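Local atomic coordinates of ORF10 (Moritella marina, PDB entry 6RIW), a protein that probably catalyses condensation of acyl chains on acyl carrier protein, its two ketosynthase-like domains forming the ketosynthase and chain length factor part of a polyunsaturated fatty acid synthase. Residues L89-L94 against Y174-I179; C115-N121 against M217-V223; A206-L210 against V267-Q271. One frame throughout, in Å; residues are numbered along the deposited sequence.

Contact 1: residues L89-L94 against Y174-I179; sequences LNQWGL and YPAALI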
ATOM      1  N   LEU A  89       4.835 -12.404  -3.325  1.00 14.22           N
ATOM      2  CA  LEU A  89       4.599 -11.008  -3.698  1.00 15.15           C
ATOM      3  C   LEU A  89       5.721 -10.488  -4.585  1.00 14.73           C
ATOM      4  O   LEU A  89       5.478  -9.930  -5.663  1.00 17.89           O
ATOM      5  CB  LEU A  89       4.477 -10.143  -2.452  1.00 17.15           C
ATOM      6  CG  LEU A  89       3.731  -8.818  -2.662  1.00 18.36           C
ATOM      7  CD1 LEU A  89       3.227  -8.306  -1.315  1.00 21.37           C
ATOM      8  CD2 LEU A  89       4.626  -7.816  -3.310  1.00 20.98           C
ATOM      9  N   ASN A  90       6.961 -10.644  -4.129  1.00 12.47           N
ATOM     10  CA  ASN A  90       8.094 -10.135  -4.892  1.00 13.19           C
ATOM     11  C   ASN A  90       8.326 -10.959  -6.144  1.00 14.55           C
ATOM     12  O   ASN A  90       8.602 -10.405  -7.221  1.00 14.95           O
ATOM     13  CB  ASN A  90       9.352 -10.147  -4.025  1.00 12.18           C
ATOM     14  CG  ASN A  90       9.153  -9.438  -2.692  1.00 19.61           C
ATOM     15  OD1 ASN A  90       9.510  -8.279  -2.542  1.00 22.34           O
ATOM     16  ND2 ASN A  90       8.578 -10.136  -1.726  1.00 24.16           N
ATOM     17  N   GLN A  91       8.246 -12.285  -6.021  1.00 15.17           N
ATOM     18  CA  GLN A  91       8.599 -13.144  -7.150  1.00 16.12           C
ATOM     19  C   GLN A  91       7.596 -13.002  -8.286  1.00 15.59           C
ATOM     20  O   GLN A  91       7.980 -12.993  -9.465  1.00 15.41           O
ATOM     21  CB  GLN A  91       8.683 -14.592  -6.689  1.00 13.07           C
ATOM     22  CG  GLN A  91       9.827 -14.797  -5.677  1.00 16.74           C
ATOM     23  CD  GLN A  91      10.053 -16.244  -5.337  1.00 17.82           C
ATOM     24  OE1 GLN A  91       9.185 -17.085  -5.553  1.00 20.24           O
ATOM     25  NE2 GLN A  91      11.238 -16.550  -4.799  1.00 17.64           N
ATOM     26  N   TRP A  92       6.307 -12.909  -7.955  1.00 12.80           N
ATOM     27  CA  TRP A  92       5.314 -12.747  -9.011  1.00 14.54           C
ATOM     28  C   TRP A  92       5.499 -11.417  -9.733  1.00 14.25           C
ATOM     29  O   TRP A  92       5.344 -11.346 -10.954  1.00 13.56           O
ATOM     30  CB  TRP A  92       3.904 -12.844  -8.441  1.00 11.68           C
ATOM     31  CG  TRP A  92       3.549 -14.181  -7.885  1.00 14.50           C
ATOM     32  CD1 TRP A  92       4.271 -15.345  -7.974  1.00 15.25           C
ATOM     33  CD2 TRP A  92       2.379 -14.493  -7.130  1.00 13.51           C
ATOM     34  NE1 TRP A  92       3.617 -16.356  -7.323  1.00 14.71           N
ATOM     35  CE2 TRP A  92       2.445 -15.863  -6.803  1.00 15.65           C
ATOM     36  CE3 TRP A  92       1.276 -13.745  -6.702  1.00 16.08           C
ATOM     37  CZ2 TRP A  92       1.460 -16.501  -6.040  1.00 17.82           C
ATOM     38  CZ3 TRP A  92       0.286 -14.380  -5.955  1.00 14.05           C
ATOM     39  CH2 TRP A  92       0.385 -15.749  -5.639  1.00 19.07           C
ATOM     40  N   GLY A  93       5.808 -10.345  -8.991  1.00 14.90           N
ATOM     41  CA  GLY A  93       6.058  -9.055  -9.628  1.00 15.69           C
ATOM     42  C   GLY A  93       7.300  -9.055 -10.504  1.00 13.57           C
ATOM     43  O   GLY A  93       7.305  -8.470 -11.592  1.00 14.22           O
ATOM     44  N   LEU A  94       8.366  -9.714 -10.046  1.00 14.10           N
ATOM     45  CA  LEU A  94       9.559  -9.857 -10.879  1.00 14.81           C
ATOM     46  C   LEU A  94       9.262 -10.668 -12.140  1.00 15.29           C
ATOM     47  O   LEU A  94       9.721 -10.326 -13.243  1.00 15.50           O
ATOM     48  CB  LEU A  94      10.666 -10.528 -10.067  1.00 13.40           C
ATOM     49  CG  LEU A  94      11.238  -9.618  -8.982  1.00 14.99           C
ATOM     50  CD1 LEU A  94      12.071 -10.434  -8.012  1.00 15.89           C
ATOM     51  CD2 LEU A  94      12.056  -8.503  -9.625  1.00 19.11           C
ATOM     52  N   TYR A 174       8.658  -1.594  -0.979  1.00 13.93           N
ATOM     53  CA  TYR A 174       9.877  -2.221  -1.493  1.00 13.33           C
ATOM     54  C   TYR A 174       9.678  -3.073  -2.750  1.00 13.53           C
ATOM     55  O   TYR A 174      10.599  -3.100  -3.587  1.00 14.68           O
ATOM     56  CB  TYR A 174      10.525  -3.064  -0.385  1.00 15.41           C
ATOM     57  CG  TYR A 174      11.864  -3.648  -0.783  1.00 15.81           C
ATOM     58  CD1 TYR A 174      12.931  -2.821  -1.120  1.00 17.52           C
ATOM     59  CD2 TYR A 174      12.053  -5.036  -0.820  1.00 16.22           C
ATOM     60  CE1 TYR A 174      14.178  -3.363  -1.490  1.00 19.85           C
ATOM     61  CE2 TYR A 174      13.283  -5.587  -1.197  1.00 16.81           C
ATOM     62  CZ  TYR A 174      14.338  -4.744  -1.529  1.00 20.38           C
ATOM     63  OH  TYR A 174      15.560  -5.293  -1.890  1.00 20.49           O
ATOM     64  N   PRO A 175       8.563  -3.782  -2.953  1.00 13.21           N
ATOM     65  CA  PRO A 175       8.441  -4.566  -4.201  1.00 14.09           C
ATOM     66  C   PRO A 175       8.626  -3.736  -5.462  1.00 14.78           C
ATOM     67  O   PRO A 175       9.190  -4.237  -6.446  1.00 15.36           O
ATOM     68  CB  PRO A 175       7.030  -5.157  -4.105  1.00 13.56           C
ATOM     69  CG  PRO A 175       6.850  -5.351  -2.591  1.00 15.29           C
ATOM     70  CD  PRO A 175       7.481  -4.107  -2.002  1.00 12.89           C
ATOM     71  N   ALA A 176       8.170  -2.478  -5.465  1.00 12.97           N
ATOM     72  CA  ALA A 176       8.385  -1.635  -6.638  1.00 12.07           C
ATOM     73  C   ALA A 176       9.859  -1.255  -6.788  1.00 17.12           C
ATOM     74  O   ALA A 176      10.389  -1.233  -7.902  1.00 15.32           O
ATOM     75  CB  ALA A 176       7.517  -0.381  -6.556  1.00 13.39           C
ATOM     76  N   ALA A 177      10.535  -0.945  -5.680  1.00 13.69           N
ATOM     77  CA  ALA A 177      11.961  -0.643  -5.756  1.00 15.13           C
ATOM     78  C   ALA A 177      12.768  -1.879  -6.130  1.00 15.73           C
ATOM     79  O   ALA A 177      13.799  -1.771  -6.797  1.00 16.24           O
ATOM     80  CB  ALA A 177      12.449  -0.068  -4.418  1.00 15.60           C
ATOM     81  N   LEU A 178      12.324  -3.058  -5.698  1.00 14.30           N
ATOM     82  CA  LEU A 178      13.036  -4.276  -6.045  1.00 13.85           C
ATOM     83  C   LEU A 178      12.924  -4.562  -7.534  1.00 17.02           C
ATOM     84  O   LEU A 178      13.906  -4.965  -8.172  1.00 14.95           O
ATOM     85  CB  LEU A 178      12.480  -5.442  -5.243  1.00 15.24           C
ATOM     86  CG  LEU A 178      13.047  -6.807  -5.623  1.00 16.87           C
ATOM     87  CD1 LEU A 178      14.402  -6.945  -5.008  1.00 18.99           C
ATOM     88  CD2 LEU A 178      12.146  -7.907  -5.096  1.00 20.74           C
ATOM     89  N   ILE A 179      11.729  -4.372  -8.092  1.00 14.34           N
ATOM     90  CA  ILE A 179      11.549  -4.478  -9.536  1.00 15.94           C
ATOM     91  C   ILE A 179      12.491  -3.521 -10.259  1.00 16.31           C
ATOM     92  O   ILE A 179      13.160  -3.899 -11.228  1.00 18.25           O
ATOM     93  CB  ILE A 179      10.076  -4.229  -9.905  1.00 15.18           C
ATOM     94  CG1 ILE A 179       9.264  -5.490  -9.576  1.00 15.25           C
ATOM     95  CG2 ILE A 179       9.932  -3.802 -11.379  1.00 16.94           C
ATOM     96  CD1 ILE A 179       7.779  -5.241  -9.469  1.00 16.01           C
TER
HETATM   97  O   HOH W   1       8.920  -7.164  -6.349  1.00 22.01           O
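L89, N90 and L94 pack against P175, L178 and I179 in a buried, mainly apolar helix-helix contact, on the face of the N-terminal ketosynthase sheet that carries L119. The two helical segments run in roughly the same direction, their axes 9.8 Å apart at closest and inclined by 41°. At the start, the CD2 methyl of L89 presses on the pyrrolidine ring of P175, and its 3.4 Å to CG is tighter than ordinary carbon contact. The CD2 methyl of L178 meets the N90 side chain at about a right angle, 3.7 Å from OD1, and also touches N90 CB. L178 CG lies opposite its own backbone N (chi1 174°), which sends this branch across to the neighbouring helix. One turn on, L94 forks: CD1 reaches the same L178 methyl, 3.9 Å from CD2, while its CD2 slides antiparallel past I179, 4.1 Å from CG1. G93 leaves room for I179, whose CD1 lies 3.9 Å from G93 O. The one polar link is a water in the groove. It donates to P175 O at 2.9 Å and, weakly, to N90 O, giving each helical carbonyl a second partner besides its own i+4 amide. Beyond the pair, Y174 OH bonds to Y82. P175 rests on L119 of strand 115-120 and L89 on V223 of strand 217-224, which seats both helices on the sheet. Such a helical layer laid over a mixed sheet belongs to the layered alpha/beta architecture of the thiolase fold.

Contact 2: residues C115-N121 against M217-V223; sequences CGVILGN and MMLAGAV
M218 is bent twice, at chi2 -64° and chi3 -67°, which folds its thioether back over G116 and brings SD to 3.5 Å from G116 CA. This is a pair of neighbouring parallel strands within the thiolase-fold sheet, C115 to G120 beside M217 to A222. G116, I118 and G120 each use both backbone groups: their amides bond to the carbonyls of M217, L219 and G221, and their carbonyls accept from the amides of L219, G221 and V223. The bond from L219 N to G116 O is short and almost straight, 2.8 Å and 174°. With no side chain at G116, the sulfur of M218 can lie directly against its CA; the CE methyl goes on to meet I118 CG1 at 3.8 Å. That face, with A220 and A222, lies under helix 198-211. On the reverse face C115 SG nestles against M217 CG, 3.8 Å away, and V117 CG2 lies obliquely against L219 CB, while L219 and V223 pack on helix 88-104. N121 anchors its ND2 on A172 O outside the pair. Its side chain runs alongside that of V223 and points the same way, which leaves N121 OD1 3.5 Å from V223 CG1.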
ATOM      1  N   CYS A 115      13.210   4.459 -17.804  1.00 18.71           N
ATOM      2  CA  CYS A 115      11.976   3.719 -17.561  1.00 16.33           C
ATOM      3  C   CYS A 115      11.684   3.703 -16.064  1.00 17.00           C
ATOM      4  O   CYS A 115      12.584   3.434 -15.259  1.00 17.07           O
ATOM      5  CB  CYS A 115      12.092   2.284 -18.077  1.00 16.26           C
ATOM      6  SG  CYS A 115      10.575   1.287 -18.003  1.00 20.51           S
ATOM      7  N   GLY A 116      10.441   4.004 -15.692  1.00 16.30           N
ATOM      8  CA  GLY A 116       9.997   3.917 -14.317  1.00 16.07           C
ATOM      9  C   GLY A 116       9.006   2.773 -14.144  1.00 14.73           C
ATOM     10  O   GLY A 116       8.699   2.042 -15.086  1.00 15.45           O
ATOM     11  N   VAL A 117       8.518   2.616 -12.910  1.00 14.55           N
ATOM     12  CA  VAL A 117       7.523   1.570 -12.633  1.00 12.38           C
ATOM     13  C   VAL A 117       6.581   2.046 -11.530  1.00 16.45           C
ATOM     14  O   VAL A 117       7.026   2.587 -10.519  1.00 13.80           O
ATOM     15  CB  VAL A 117       8.172   0.216 -12.271  1.00 15.92           C
ATOM     16  CG1 VAL A 117       9.229   0.364 -11.160  1.00 16.52           C
ATOM     17  CG2 VAL A 117       7.089  -0.819 -11.901  1.00 15.56           C
ATOM     18  N   ILE A 118       5.272   1.867 -11.742  1.00 13.41           N
ATOM     19  CA  ILE A 118       4.256   2.118 -10.718  1.00 13.80           C
ATOM     20  C   ILE A 118       3.491   0.820 -10.483  1.00 14.97           C
ATOM     21  O   ILE A 118       2.948   0.233 -11.426  1.00 14.90           O
ATOM     22  CB  ILE A 118       3.305   3.270 -11.111  1.00 12.96           C
ATOM     23  CG1 ILE A 118       4.105   4.566 -11.285  1.00 13.97           C
ATOM     24  CG2 ILE A 118       2.234   3.462 -10.042  1.00 11.36           C
ATOM     25  CD1 ILE A 118       3.280   5.732 -11.859  1.00 15.21           C
ATOM     26  N   LEU A 119       3.430   0.375  -9.224  1.00 12.10           N
ATOM     27  CA  LEU A 119       2.943  -0.963  -8.895  1.00 11.23           C
ATOM     28  C   LEU A 119       1.775  -0.861  -7.925  1.00 12.87           C
ATOM     29  O   LEU A 119       1.952  -0.363  -6.813  1.00 12.35           O
ATOM     30  CB  LEU A 119       4.067  -1.797  -8.260  1.00 11.18           C
ATOM     31  CG  LEU A 119       3.711  -3.213  -7.799  1.00 14.49           C
ATOM     32  CD1 LEU A 119       3.538  -4.101  -9.021  1.00 15.43           C
ATOM     33  CD2 LEU A 119       4.806  -3.754  -6.850  1.00 16.48           C
ATOM     34  N   GLY A 120       0.598  -1.348  -8.320  1.00 13.54           N
ATOM     35  CA  GLY A 120      -0.482  -1.499  -7.347  1.00 11.47           C
ATOM     36  C   GLY A 120      -0.197  -2.671  -6.414  1.00 14.35           C
ATOM     37  O   GLY A 120       0.281  -3.726  -6.839  1.00 14.00           O
ATOM     38  N   ASN A 121      -0.496  -2.490  -5.119  1.00 12.83           N
ATOM     39  CA  ASN A 121      -0.092  -3.498  -4.138  1.00 12.24           C
ATOM     40  C   ASN A 121      -0.912  -3.348  -2.856  1.00 16.42           C
ATOM     41  O   ASN A 121      -1.280  -2.236  -2.476  1.00 16.41           O
ATOM     42  CB  ASN A 121       1.409  -3.367  -3.834  1.00 16.73           C
ATOM     43  CG  ASN A 121       1.946  -4.504  -2.991  1.00 17.55           C
ATOM     44  OD1 ASN A 121       1.372  -5.591  -2.940  1.00 16.81           O
ATOM     45  ND2 ASN A 121       3.057  -4.247  -2.302  1.00 17.12           N
ATOM     46  N   MET A 217       9.685   5.609 -20.897  1.00 18.19           N
ATOM     47  CA  MET A 217       8.999   4.334 -20.878  1.00 17.10           C
ATOM     48  C   MET A 217       8.514   4.139 -19.450  1.00 17.16           C
ATOM     49  O   MET A 217       9.143   4.632 -18.504  1.00 14.55           O
ATOM     50  CB  MET A 217       9.939   3.194 -21.313  1.00 19.12           C
ATOM     51  CG  MET A 217       9.283   1.831 -21.510  1.00 26.74           C
ATOM     52  SD  MET A 217      10.470   0.595 -22.132  1.00 40.10           S
ATOM     53  CE  MET A 217      11.978   1.569 -22.265  1.00 21.46           C
ATOM     54  N   MET A 218       7.376   3.462 -19.295  1.00 15.63           N
ATOM     55  CA  MET A 218       6.891   3.136 -17.957  1.00 15.91           C
ATOM     56  C   MET A 218       6.403   1.695 -17.900  1.00 18.26           C
ATOM     57  O   MET A 218       5.719   1.222 -18.815  1.00 18.72           O
ATOM     58  CB  MET A 218       5.741   4.064 -17.513  1.00 14.50           C
ATOM     59  CG  MET A 218       6.158   5.488 -17.160  1.00 15.86           C
ATOM     60  SD  MET A 218       7.260   5.604 -15.738  1.00 17.49           S
ATOM     61  CE  MET A 218       6.158   5.062 -14.396  1.00 16.80           C
ATOM     62  N   LEU A 219       6.733   1.009 -16.805  1.00 15.85           N
ATOM     63  CA  LEU A 219       6.050  -0.219 -16.409  1.00 17.13           C
ATOM     64  C   LEU A 219       4.884   0.142 -15.494  1.00 17.57           C
ATOM     65  O   LEU A 219       5.028   0.967 -14.581  1.00 15.90           O
ATOM     66  CB  LEU A 219       7.005  -1.164 -15.675  1.00 15.94           C
ATOM     67  CG  LEU A 219       8.071  -1.912 -16.477  1.00 22.77           C
ATOM     68  CD1 LEU A 219       8.969  -2.680 -15.530  1.00 19.81           C
ATOM     69  CD2 LEU A 219       7.431  -2.866 -17.445  1.00 24.11           C
ATOM     70  N   ALA A 220       3.725  -0.438 -15.758  1.00 13.86           N
ATOM     71  CA  ALA A 220       2.581  -0.232 -14.885  1.00 14.22           C
ATOM     72  C   ALA A 220       1.894  -1.570 -14.669  1.00 17.21           C
ATOM     73  O   ALA A 220       1.615  -2.302 -15.622  1.00 14.90           O
ATOM     74  CB  ALA A 220       1.587   0.791 -15.457  1.00 14.72           C
ATOM     75  N   GLY A 221       1.594  -1.875 -13.423  1.00 14.85           N
ATOM     76  CA  GLY A 221       1.042  -3.173 -13.129  1.00 16.66           C
ATOM     77  C   GLY A 221       0.611  -3.236 -11.686  1.00 15.50           C
ATOM     78  O   GLY A 221       0.500  -2.206 -11.018  1.00 13.55           O
ATOM     79  N   ALA A 222       0.367  -4.459 -11.217  1.00 12.40           N
ATOM     80  CA  ALA A 222      -0.098  -4.663  -9.850  1.00 12.98           C
ATOM     81  C   ALA A 222       0.136  -6.107  -9.441  1.00 15.34           C
ATOM     82  O   ALA A 222       0.310  -6.992 -10.282  1.00 13.32           O
ATOM     83  CB  ALA A 222      -1.580  -4.308  -9.694  1.00 14.03           C
ATOM     84  N   VAL A 223       0.100  -6.333  -8.133  1.00 11.77           N
ATOM     85  CA  VAL A 223       0.291  -7.651  -7.543  1.00 13.56           C
ATOM     86  C   VAL A 223      -0.651  -7.735  -6.355  1.00 16.03           C
ATOM     87  O   VAL A 223      -0.895  -6.733  -5.663  1.00 15.09           O
ATOM     88  CB  VAL A 223       1.768  -7.899  -7.148  1.00 16.20           C
ATOM     89  CG1 VAL A 223       2.232  -6.865  -6.117  1.00 16.69           C
ATOM     90  CG2 VAL A 223       1.959  -9.315  -6.589  1.00 14.36           C
TER

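Contact 3: residues A206-L210 against V267-Q271; sequences ACDYL and VLKRQ
One helical turn, A206 to L210, lies over L268 to R270 of a strand, the two axes 8.6 Å apart at closest and their N-to-C directions 32° apart. The apolar half of the contact is built by two leucines that cross at about a right angle. L210 puts its CD1 methyl over the strand backbone, 3.7 Å from L268 CB and close to L268 O as well. L268 reaches the other way, its CD1 lodged where A206 CB and C207 SG converge, 4.0 Å from each. The magnesium ion bound at M1 and K286 lies about 8 Å from the side chain of C207.

R270 supplies the polar half. A bend at chi3 (-62°) curls its chain back to the helix, so that CD passes 3.5 Å from L210 O before NH2 bonds to that same oxygen at 2.9 Å. The hydrogen bond takes a lone pair of L210 O in the carbonyl plane and lies near the guanidinium plane too, with 149° at the hydrogen. NH2 also serves A215 O, and NH1 serves N216 and forms a salt bridge with D273. Replacing R270 by a leucine would probably leave L210 O without this donor and D273 without its charged mate, and is likely to free the loop after the helix to shift. Because L210 O belongs to the last turn of helix 198-211, the guanidinium charge probably also interacts favourably with the negative end of the helix dipole, which is likely to steady both the cation and the helix end beside the strand.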
ATOM      1  N   ALA A 206       1.020   6.174 -14.679  1.00 13.73           N
ATOM      2  CA  ALA A 206       2.206   5.943 -15.498  1.00 16.94           C
ATOM      3  C   ALA A 206       2.100   6.694 -16.823  1.00 15.76           C
ATOM      4  O   ALA A 206       3.097   7.258 -17.303  1.00 16.61           O
ATOM      5  CB  ALA A 206       2.417   4.442 -15.737  1.00 14.97           C
ATOM      6  N   CYS A 207       0.896   6.735 -17.416  1.00 15.91           N
ATOM      7  CA  CYS A 207       0.665   7.601 -18.573  1.00 16.46           C
ATOM      8  C   CYS A 207       0.973   9.059 -18.249  1.00 18.41           C
ATOM      9  O   CYS A 207       1.598   9.759 -19.061  1.00 17.63           O
ATOM     10  CB  CYS A 207      -0.782   7.489 -19.074  1.00 13.87           C
ATOM     11  SG  CYS A 207      -1.256   5.866 -19.696  1.00 20.64           S
ATOM     12  N   ASP A 208       0.540   9.536 -17.072  1.00 16.29           N
ATOM     13  CA  ASP A 208       0.850  10.909 -16.649  1.00 17.33           C
ATOM     14  C   ASP A 208       2.349  11.165 -16.627  1.00 16.34           C
ATOM     15  O   ASP A 208       2.806  12.250 -17.007  1.00 17.41           O
ATOM     16  CB  ASP A 208       0.300  11.195 -15.247  1.00 18.10           C
ATOM     17  CG  ASP A 208      -1.214  11.254 -15.190  1.00 25.06           C
ATOM     18  OD1 ASP A 208      -1.881  11.322 -16.248  1.00 26.33           O
ATOM     19  OD2 ASP A 208      -1.740  11.242 -14.048  1.00 25.39           O
ATOM     20  N   TYR A 209       3.134  10.204 -16.123  1.00 16.62           N
ATOM     21  CA  TYR A 209       4.572  10.414 -16.068  1.00 13.94           C
ATOM     22  C   TYR A 209       5.167  10.463 -17.474  1.00 16.41           C
ATOM     23  O   TYR A 209       6.148  11.186 -17.705  1.00 17.94           O
ATOM     24  CB  TYR A 209       5.254   9.330 -15.219  1.00 14.87           C
ATOM     25  CG  TYR A 209       5.191   9.636 -13.710  1.00 18.35           C
ATOM     26  CD1 TYR A 209       4.016  10.098 -13.141  1.00 17.58           C
ATOM     27  CD2 TYR A 209       6.320   9.493 -12.877  1.00 19.17           C
ATOM     28  CE1 TYR A 209       3.925  10.406 -11.768  1.00 22.19           C
ATOM     29  CE2 TYR A 209       6.244   9.798 -11.495  1.00 17.74           C
ATOM     30  CZ  TYR A 209       5.029  10.242 -10.957  1.00 18.14           C
ATOM     31  OH  TYR A 209       4.891  10.557  -9.611  1.00 18.20           O
ATOM     32  N   LEU A 210       4.589   9.709 -18.418  1.00 16.02           N
ATOM     33  CA  LEU A 210       4.998   9.834 -19.814  1.00 15.45           C
ATOM     34  C   LEU A 210       4.631  11.206 -20.373  1.00 17.61           C
ATOM     35  O   LEU A 210       5.410  11.795 -21.126  1.00 18.39           O
ATOM     36  CB  LEU A 210       4.388   8.704 -20.670  1.00 16.22           C
ATOM     37  CG  LEU A 210       4.922   7.287 -20.397  1.00 16.99           C
ATOM     38  CD1 LEU A 210       4.136   6.193 -21.113  1.00 15.79           C
ATOM     39  CD2 LEU A 210       6.442   7.134 -20.713  1.00 17.26           C
ATOM     40  N   VAL A 267       3.923  -2.527 -20.461  1.00 14.83           N
ATOM     41  CA  VAL A 267       4.977  -1.586 -20.843  1.00 14.21           C
ATOM     42  C   VAL A 267       4.349  -0.500 -21.706  1.00 18.58           C
ATOM     43  O   VAL A 267       3.694  -0.812 -22.711  1.00 17.69           O
ATOM     44  CB  VAL A 267       6.124  -2.279 -21.611  1.00 15.31           C
ATOM     45  CG1 VAL A 267       7.240  -1.274 -21.871  1.00 18.09           C
ATOM     46  CG2 VAL A 267       6.631  -3.491 -20.870  1.00 19.38           C
ATOM     47  N   LEU A 268       4.537   0.767 -21.314  1.00 15.28           N
ATOM     48  CA  LEU A 268       3.896   1.915 -21.948  1.00 17.21           C
ATOM     49  C   LEU A 268       4.917   2.879 -22.541  1.00 18.66           C
ATOM     50  O   LEU A 268       5.938   3.184 -21.916  1.00 14.32           O
ATOM     51  CB  LEU A 268       3.033   2.695 -20.947  1.00 16.02           C
ATOM     52  CG  LEU A 268       2.022   1.903 -20.126  1.00 17.34           C
ATOM     53  CD1 LEU A 268       1.248   2.825 -19.195  1.00 16.53           C
ATOM     54  CD2 LEU A 268       1.068   1.159 -21.054  1.00 18.98           C
ATOM     55  N   LYS A 269       4.607   3.410 -23.727  1.00 18.04           N
ATOM     56  CA  LYS A 269       5.402   4.475 -24.330  1.00 17.05           C
ATOM     57  C   LYS A 269       4.463   5.466 -25.003  1.00 20.51           C
ATOM     58  O   LYS A 269       3.335   5.121 -25.361  1.00 19.95           O
ATOM     59  CB  LYS A 269       6.410   3.930 -25.371  1.00 21.47           C
ATOM     60  CG  LYS A 269       7.595   3.157 -24.763  1.00 22.68           C
ATOM     61  CD  LYS A 269       8.382   2.396 -25.846  1.00 21.90           C
ATOM     62  CE  LYS A 269       9.122   3.345 -26.791  1.00 27.88           C
ATOM     63  NZ  LYS A 269      10.220   2.640 -27.543  1.00 25.36           N
ATOM     64  N   ARG A 270       4.917   6.713 -25.142  1.00 19.03           N
ATOM     65  CA  ARG A 270       4.189   7.653 -25.985  1.00 22.24           C
ATOM     66  C   ARG A 270       4.121   7.079 -27.402  1.00 19.97           C
ATOM     67  O   ARG A 270       5.082   6.478 -27.885  1.00 21.36           O
ATOM     68  CB  ARG A 270       4.878   9.034 -25.970  1.00 20.31           C
ATOM     69  CG  ARG A 270       4.838   9.728 -24.593  1.00 18.59           C
ATOM     70  CD  ARG A 270       5.612  11.053 -24.551  1.00 17.87           C
ATOM     71  NE  ARG A 270       7.026  10.837 -24.823  1.00 18.69           N
ATOM     72  CZ  ARG A 270       7.960  10.685 -23.891  1.00 23.24           C
ATOM     73  NH1 ARG A 270       9.219  10.453 -24.239  1.00 20.75           N
ATOM     74  NH2 ARG A 270       7.645  10.750 -22.604  1.00 17.64           N
ATOM     75  N   GLN A 271       2.961   7.217 -28.046  1.00 20.97           N
ATOM     76  CA  GLN A 271       2.774   6.577 -29.351  1.00 23.51           C
ATOM     77  C   GLN A 271       3.815   7.043 -30.365  1.00 22.51           C
ATOM     78  O   GLN A 271       4.307   6.238 -31.164  1.00 26.16           O
ATOM     79  CB  GLN A 271       1.370   6.847 -29.890  1.00 22.71           C
ATOM     80  CG  GLN A 271       1.031   5.985 -31.123  1.00 22.32           C
ATOM     81  CD  GLN A 271      -0.097   6.581 -31.931  1.00 27.96           C
ATOM     82  OE1 GLN A 271      -0.504   7.715 -31.690  1.00 26.68           O
ATOM     83  NE2 GLN A 271      -0.618   5.817 -32.886  1.00 24.91           N
TER

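All three contacts lie in the N-terminal ketosynthase domain and gather round one sheet. Contact 2 joins two neighbouring parallel strands of that sheet, and contacts 1 and 3 lay helices on opposite faces of it. Contact 1 touches it directly, with L89 CD1 3.7 Å from N121 OD1. Contact 3 takes in the next strand, 259-270, antiparallel to 217-224: M218 O probably accepts a hydrogen bond from L268 N, and M218 CG packs on A206 O. Contacts 1 and 3 stay about 10 Å apart at their nearest atoms. All three are buried: contact 2 rests on backbone bonding, contact 1 on apolar packing with one water, while contact 3 lies farther out and adds to its leucine packing the charged, partly exposed R270.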